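Local coordinates for 23S rRNA (guanine(2535)-N(1))-methyltransferase (Streptomyces viridochromogenes, PDB 1O9G), which methylates N1 of guanosine 2535 in 23S ribosomal RNA with S-adenosyl-L-methionine as donor, conferring resistance to the orthosomycin antibiotic avilamycin, at residues T213-K218 with G233-V238; T37-R42 with E228-G233. The protein carries 3 engineered substitutions. One frame throughout, in Å; residues are numbered along the deposited sequence.

Contact 1 (T213-K218 with G233-V238)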
loop_
_atom_site.group_PDB
_atom_site.type_symbol
_atom_site.label_atom_id
_atom_site.label_comp_id
_atom_site.label_asym_id
_atom_site.label_seq_id
_atom_site.Cartn_x
_atom_site.Cartn_y
_atom_site.Cartn_z
ATOM N N THR A 213 4.699 3.299 -7.992
ATOM C CA THR A 213 4.596 2.334 -9.072
ATOM C C THR A 213 3.476 2.736 -10.036
ATOM O O THR A 213 2.520 3.424 -9.665
ATOM C CB THR A 213 4.449 0.906 -8.488
ATOM O OG1 THR A 213 4.346 -0.048 -9.538
ATOM C CG2 THR A 213 3.196 0.748 -7.645
ATOM N N ASP A 214 3.631 2.339 -11.293
ATOM C CA ASP A 214 2.751 2.750 -12.401
ATOM C C ASP A 214 2.815 1.673 -13.473
ATOM O O ASP A 214 3.722 0.850 -13.481
ATOM C CB ASP A 214 3.271 4.071 -12.984
ATOM C CG ASP A 214 2.199 4.938 -13.641
ATOM O OD1 ASP A 214 1.111 4.452 -14.037
ATOM O OD2 ASP A 214 2.395 6.158 -13.826
ATOM N N ARG A 215 1.853 1.705 -14.384
ATOM C CA ARG A 215 1.918 0.935 -15.612
ATOM C C ARG A 215 2.762 1.734 -16.592
ATOM O O ARG A 215 2.252 2.542 -17.376
ATOM C CB ARG A 215 0.517 0.709 -16.168
ATOM C CG ARG A 215 0.451 -0.263 -17.328
ATOM C CD ARG A 215 0.316 -1.714 -16.892
ATOM N NE ARG A 215 -0.892 -1.961 -16.096
ATOM C CZ ARG A 215 -1.027 -2.932 -15.190
ATOM N NH1 ARG A 215 -0.026 -3.776 -14.936
ATOM N NH2 ARG A 215 -2.178 -3.071 -14.534
ATOM N N SER A 216 4.068 1.533 -16.518
ATOM C CA SER A 216 4.978 2.176 -17.451
ATOM C C SER A 216 6.319 1.471 -17.489
ATOM O O SER A 216 6.563 0.534 -16.744
ATOM C CB SER A 216 5.175 3.636 -17.096
ATOM O OG SER A 216 6.069 3.740 -16.027
ATOM N N ARG A 217 7.175 1.914 -18.398
ATOM C CA ARG A 217 8.500 1.326 -18.539
ATOM C C ARG A 217 9.475 1.998 -17.575
ATOM O O ARG A 217 10.430 1.369 -17.122
ATOM C CB ARG A 217 8.995 1.439 -19.990
ATOM C CG ARG A 217 7.995 0.994 -21.076
ATOM C CD ARG A 217 7.061 -0.170 -20.711
ATOM N NE ARG A 217 7.715 -1.478 -20.833
ATOM C CZ ARG A 217 7.596 -2.488 -19.964
ATOM N NH1 ARG A 217 6.851 -2.376 -18.866
ATOM N NH2 ARG A 217 8.234 -3.630 -20.195
ATOM N N LYS A 218 9.217 3.265 -17.262
ATOM C CA LYS A 218 10.123 4.096 -16.478
ATOM C C LYS A 218 9.375 5.339 -15.976
ATOM O O LYS A 218 8.874 6.130 -16.773
ATOM C CB LYS A 218 11.332 4.509 -17.325
ATOM C CG LYS A 218 12.466 5.129 -16.518
ATOM C CD LYS A 218 13.788 5.159 -17.275
ATOM C CE LYS A 218 14.440 3.764 -17.392
ATOM N NZ LYS A 218 14.487 3.008 -16.096
ATOM N N GLY A 233 6.969 -7.304 -15.307
ATOM C CA GLY A 233 5.806 -7.371 -16.174
ATOM C C GLY A 233 5.559 -6.030 -16.856
ATOM O O GLY A 233 6.517 -5.377 -17.378
ATOM N N THR A 234 4.290 -5.590 -16.798
ATOM C CA THR A 234 3.885 -4.308 -17.375
ATOM C C THR A 234 4.044 -3.120 -16.396
ATOM O O THR A 234 3.663 -1.994 -16.720
ATOM C CB THR A 234 2.416 -4.396 -17.863
ATOM O OG1 THR A 234 2.124 -5.721 -18.331
ATOM C CG2 THR A 234 2.186 -3.534 -19.096
ATOM N N ARG A 235 4.609 -3.367 -15.215
ATOM C CA ARG A 235 4.710 -2.345 -14.175
ATOM C C ARG A 235 6.168 -1.934 -13.904
ATOM O O ARG A 235 7.071 -2.732 -14.033
ATOM C CB ARG A 235 4.107 -2.865 -12.876
ATOM C CG ARG A 235 2.576 -2.753 -12.767
ATOM C CD ARG A 235 2.080 -3.019 -11.347
ATOM N NE ARG A 235 0.615 -3.055 -11.207
ATOM C CZ ARG A 235 -0.133 -4.088 -11.542
ATOM N NH1 ARG A 235 -1.453 -4.051 -11.371
ATOM N NH2 ARG A 235 0.425 -5.178 -12.065
ATOM N N SER A 236 6.387 -0.666 -13.566
ATOM C CA SER A 236 7.661 -0.231 -13.036
ATOM C C SER A 236 7.453 0.453 -11.685
ATOM O O SER A 236 6.347 0.827 -11.325
ATOM C CB SER A 236 8.390 0.700 -14.000
ATOM O OG SER A 236 7.692 1.913 -14.161
ATOM N N ALA A 237 8.530 0.578 -10.939
ATOM C CA ALA A 237 8.544 1.329 -9.702
ATOM C C ALA A 237 9.810 2.151 -9.629
ATOM O O ALA A 237 10.804 1.824 -10.264
ATOM C CB ALA A 237 8.437 0.400 -8.524
ATOM N N VAL A 238 9.742 3.224 -8.851
ATOM C CA VAL A 238 10.896 4.063 -8.567
ATOM C C VAL A 238 10.813 4.443 -7.090
ATOM O O VAL A 238 9.734 4.596 -6.550
ATOM C CB VAL A 238 10.946 5.304 -9.497
ATOM C CG1 VAL A 238 9.783 6.238 -9.253
ATOM C CG2 VAL A 238 12.287 6.005 -9.345
HETATM O O HOH W 1 8.444 -2.114 -16.754
HETATM O O HOH W 2 4.114 -1.004 -19.558
#
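The C-terminal end of strand 209-214 meets the start of strand 235-241 as an antiparallel pair, with Thr213 opposite Ala237 and Asp214 opposite Ser236. Asp214 and Ser236 exchange two backbone bonds, Asp214 N to Ser236 O and Ser236 N to Asp214 O, both 3.1 Å. Ser236 O also accepts from Thr213 OG1 (2.8 Å), which lies above the carbonyl plane, 41° out of it; OG1 stands anti to the backbone N (chi1 180°), and that turns it to the neighbouring strand. On the same face, Thr213 CB meets Ala237 CB at 4.0 Å. This pair belongs to the antiparallel end of a Rossmann-like methyltransferase sheet, where strand 235-241 lies between strands 209-214 and 228-232, antiparallel to both. Past Asp214 the chain leaves the sheet through an inverse gamma turn centred on Arg215, and Ser216 OG shares a hydrogen bond with Ser236 OG (3.1 Å). Arg215 bends back over Thr234, Arg215 CD 3.4 Å from Thr234 O. Arg215 NH1 then lies over one face of the Arg235 guanidinium, 3.2 Å from Arg235 NH2, with the planes 63° apart; two like charges meet here without a hydrogen bond. A water joins Ser216 O to Arg235 O.

Contact 2 (T37-R42 with E228-G233)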
loop_
_atom_site.group_PDB
_atom_site.type_symbol
_atom_site.label_atom_id
_atom_site.label_comp_id
_atom_site.label_asym_id
_atom_site.label_seq_id
_atom_site.Cartn_x
_atom_site.Cartn_y
_atom_site.Cartn_z
ATOM N N THR A 37 5.333 -7.072 -2.032
ATOM C CA THR A 37 6.310 -7.408 -0.999
ATOM C C THR A 37 7.742 -7.132 -1.499
ATOM O O THR A 37 8.582 -6.710 -0.729
ATOM C CB THR A 37 6.100 -8.821 -0.483
ATOM O OG1 THR A 37 7.002 -9.046 0.604
ATOM C CG2 THR A 37 6.421 -9.859 -1.493
ATOM N N GLU A 38 7.994 -7.296 -2.795
ATOM C CA GLU A 38 9.297 -6.981 -3.378
ATOM C C GLU A 38 9.603 -5.491 -3.229
ATOM O O GLU A 38 10.677 -5.114 -2.792
ATOM C CB GLU A 38 9.350 -7.397 -4.853
ATOM C CG GLU A 38 10.650 -7.057 -5.574
ATOM C CD GLU A 38 11.847 -7.897 -5.157
ATOM O OE1 GLU A 38 11.672 -8.970 -4.555
ATOM O OE2 GLU A 38 12.991 -7.490 -5.459
ATOM N N ILE A 39 8.661 -4.639 -3.589
ATOM C CA ILE A 39 8.876 -3.206 -3.537
ATOM C C ILE A 39 9.070 -2.794 -2.068
ATOM O O ILE A 39 9.971 -2.021 -1.758
ATOM C CB ILE A 39 7.707 -2.413 -4.193
ATOM C CG1 ILE A 39 7.596 -2.714 -5.686
ATOM C CG2 ILE A 39 7.904 -0.935 -3.947
ATOM C CD1 ILE A 39 6.310 -2.230 -6.338
ATOM N N PHE A 40 8.204 -3.282 -1.183
ATOM C CA PHE A 40 8.271 -2.904 0.224
ATOM C C PHE A 40 9.622 -3.300 0.834
ATOM O O PHE A 40 10.253 -2.518 1.552
ATOM C CB PHE A 40 7.103 -3.506 1.022
ATOM C CG PHE A 40 7.116 -3.162 2.470
ATOM C CD1 PHE A 40 6.873 -1.875 2.876
ATOM C CD2 PHE A 40 7.401 -4.121 3.431
ATOM C CE1 PHE A 40 6.886 -1.545 4.198
ATOM C CE2 PHE A 40 7.407 -3.805 4.760
ATOM C CZ PHE A 40 7.157 -2.517 5.150
ATOM N N GLN A 41 10.079 -4.512 0.536
ATOM C CA GLN A 41 11.361 -4.982 1.057
ATOM C C GLN A 41 12.540 -4.193 0.483
ATOM O O GLN A 41 13.496 -3.923 1.190
ATOM C CB GLN A 41 11.507 -6.492 0.860
ATOM C CG GLN A 41 10.526 -7.281 1.709
ATOM C CD GLN A 41 10.756 -8.759 1.623
ATOM O OE1 GLN A 41 11.816 -9.232 2.037
ATOM N NE2 GLN A 41 9.809 -9.484 1.046
ATOM N N ARG A 42 12.447 -3.773 -0.779
ATOM C CA ARG A 42 13.460 -2.902 -1.350
ATOM C C ARG A 42 13.502 -1.551 -0.625
ATOM O O ARG A 42 14.570 -0.982 -0.410
ATOM C CB ARG A 42 13.255 -2.675 -2.861
ATOM C CG ARG A 42 13.630 -3.896 -3.695
ATOM C CD ARG A 42 13.315 -3.738 -5.162
ATOM N NE ARG A 42 13.667 -4.910 -5.966
ATOM C CZ ARG A 42 14.339 -4.877 -7.105
ATOM N NH1 ARG A 42 14.825 -3.749 -7.594
ATOM N NH2 ARG A 42 14.533 -6.004 -7.764
ATOM N N GLU A 228 16.601 3.816 -6.640
ATOM C CA GLU A 228 16.415 2.490 -7.230
ATOM C C GLU A 228 15.167 2.462 -8.149
ATOM O O GLU A 228 14.189 3.179 -7.915
ATOM C CB GLU A 228 16.223 1.459 -6.112
ATOM C CG GLU A 228 16.536 0.031 -6.509
ATOM C CD GLU A 228 16.447 -0.942 -5.350
ATOM O OE1 GLU A 228 16.952 -0.654 -4.247
ATOM O OE2 GLU A 228 15.897 -2.031 -5.545
ATOM N N ARG A 229 15.239 1.622 -9.182
ATOM C CA ARG A 229 14.153 1.352 -10.102
ATOM C C ARG A 229 13.986 -0.148 -10.302
ATOM O O ARG A 229 14.923 -0.906 -10.142
ATOM C CB ARG A 229 14.439 1.974 -11.451
ATOM C CG ARG A 229 14.318 3.451 -11.496
ATOM C CD ARG A 229 14.666 3.978 -12.859
ATOM N NE ARG A 229 14.668 5.431 -12.902
ATOM C CZ ARG A 229 13.581 6.184 -12.959
ATOM N NH1 ARG A 229 12.378 5.639 -12.990
ATOM N NH2 ARG A 229 13.706 7.499 -12.985
ATOM N N LEU A 230 12.761 -0.566 -10.596
ATOM C CA LEU A 230 12.506 -1.911 -11.074
ATOM C C LEU A 230 11.422 -1.951 -12.153
ATOM O O LEU A 230 10.606 -1.034 -12.272
ATOM C CB LEU A 230 12.239 -2.886 -9.916
ATOM C CG LEU A 230 10.891 -2.848 -9.207
ATOM C CD1 LEU A 230 9.717 -3.208 -10.116
ATOM C CD2 LEU A 230 10.890 -3.810 -8.022
ATOM N N LYS A 231 11.473 -3.007 -12.960
ATOM C CA LYS A 231 10.495 -3.307 -14.002
ATOM C C LYS A 231 10.120 -4.772 -13.873
ATOM O O LYS A 231 10.993 -5.643 -13.982
ATOM C CB LYS A 231 11.114 -3.085 -15.381
ATOM C CG LYS A 231 11.537 -1.649 -15.647
ATOM C CD LYS A 231 12.423 -1.556 -16.893
ATOM C CE LYS A 231 11.607 -1.750 -18.176
ATOM N NZ LYS A 231 12.451 -2.059 -19.370
ATOM N N ILE A 232 8.850 -5.050 -13.589
ATOM C CA ILE A 232 8.344 -6.414 -13.530
ATOM C C ILE A 232 7.039 -6.447 -14.296
ATOM O O ILE A 232 6.118 -5.709 -13.980
ATOM C CB ILE A 232 8.106 -6.848 -12.063
ATOM C CG1 ILE A 232 9.408 -6.761 -11.244
ATOM C CG2 ILE A 232 7.500 -8.247 -11.997
ATOM C CD1 ILE A 232 10.407 -7.832 -11.539
ATOM N N GLY A 233 6.969 -7.304 -15.307
ATOM C CA GLY A 233 5.806 -7.371 -16.174
ATOM C C GLY A 233 5.559 -6.030 -16.856
ATOM O O GLY A 233 6.517 -5.377 -17.378
HETATM O O HOH W 3 16.712 -1.781 -1.919
#
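Glu228 OE2, on the edge strand, is held by Arg42 NH1 of the helix at 2.9 Å and by Arg5 NH1. The link to Arg42 is a salt bridge whose hydrogen bond is weak, being bent to 128°, and the guanidinium and carboxylate planes stand 49° apart. Arg42 is held in turn by Glu38, one helical turn back: Arg42 NE reaches Glu38 OE2 at 2.7 Å with an N-H...O angle of 165°, in the guanidinium plane and on the anti side of the carboxylate, and Arg42 NH2 adds a weak bond to the same oxygen. The backbone N of Arg5 also donates to it. Extended from CG to NE, the Arg42 chain runs between helix 33-45 and strand 228-232. Leu230 lies over one guanidinium face, Leu230 CD2 3.6 Å from Arg42 NE and Leu230 CB 3.6 Å from Arg42 NH1. Leu230 CD2 also touches Glu38 CG (4.1 Å) and Ile39 CG1 (4.2 Å), so leucine supplies the apolar part of the contact. Helix and strand run nearly antiparallel, with axes 10.7 Å apart: the helix packs on one face of the Rossmann-like sheet, reaching as far as edge strand 228-232. A water donates to both Arg42 O and Glu228 OE1, bridging the helix backbone to the strand; Arg46 NE forms a further salt bridge with Glu228 OE1. Two carboxylates thus flank Arg42, which probably keeps its charge despite burial, and Glu228, shared by Arg42 and Arg5, probably offsets the closeness of these two like charges.

How the contacts relate
Contacts 1 and 2 meet at the antiparallel edge of one sheet, their centres about 9 Å apart. Strand 228-232 returns through Gly233, which both contacts share, into strand 235-241, making a hairpin: contact 1 joins its second strand to strand 209-214, contact 2 joins its first strand to helix 33-45. Within the hairpin Ala237 N lies 2.9 Å from Leu230 O, a probable hydrogen bond. Ile39 touches both Leu230 and Ala237, so the helix covers the two strands together. The loop after Asp214 also reaches the edge strand: Lys218 NZ packs 3.4 Å from Arg229 CD, and Arg217 O approaches Lys231 CE at 3.5 Å.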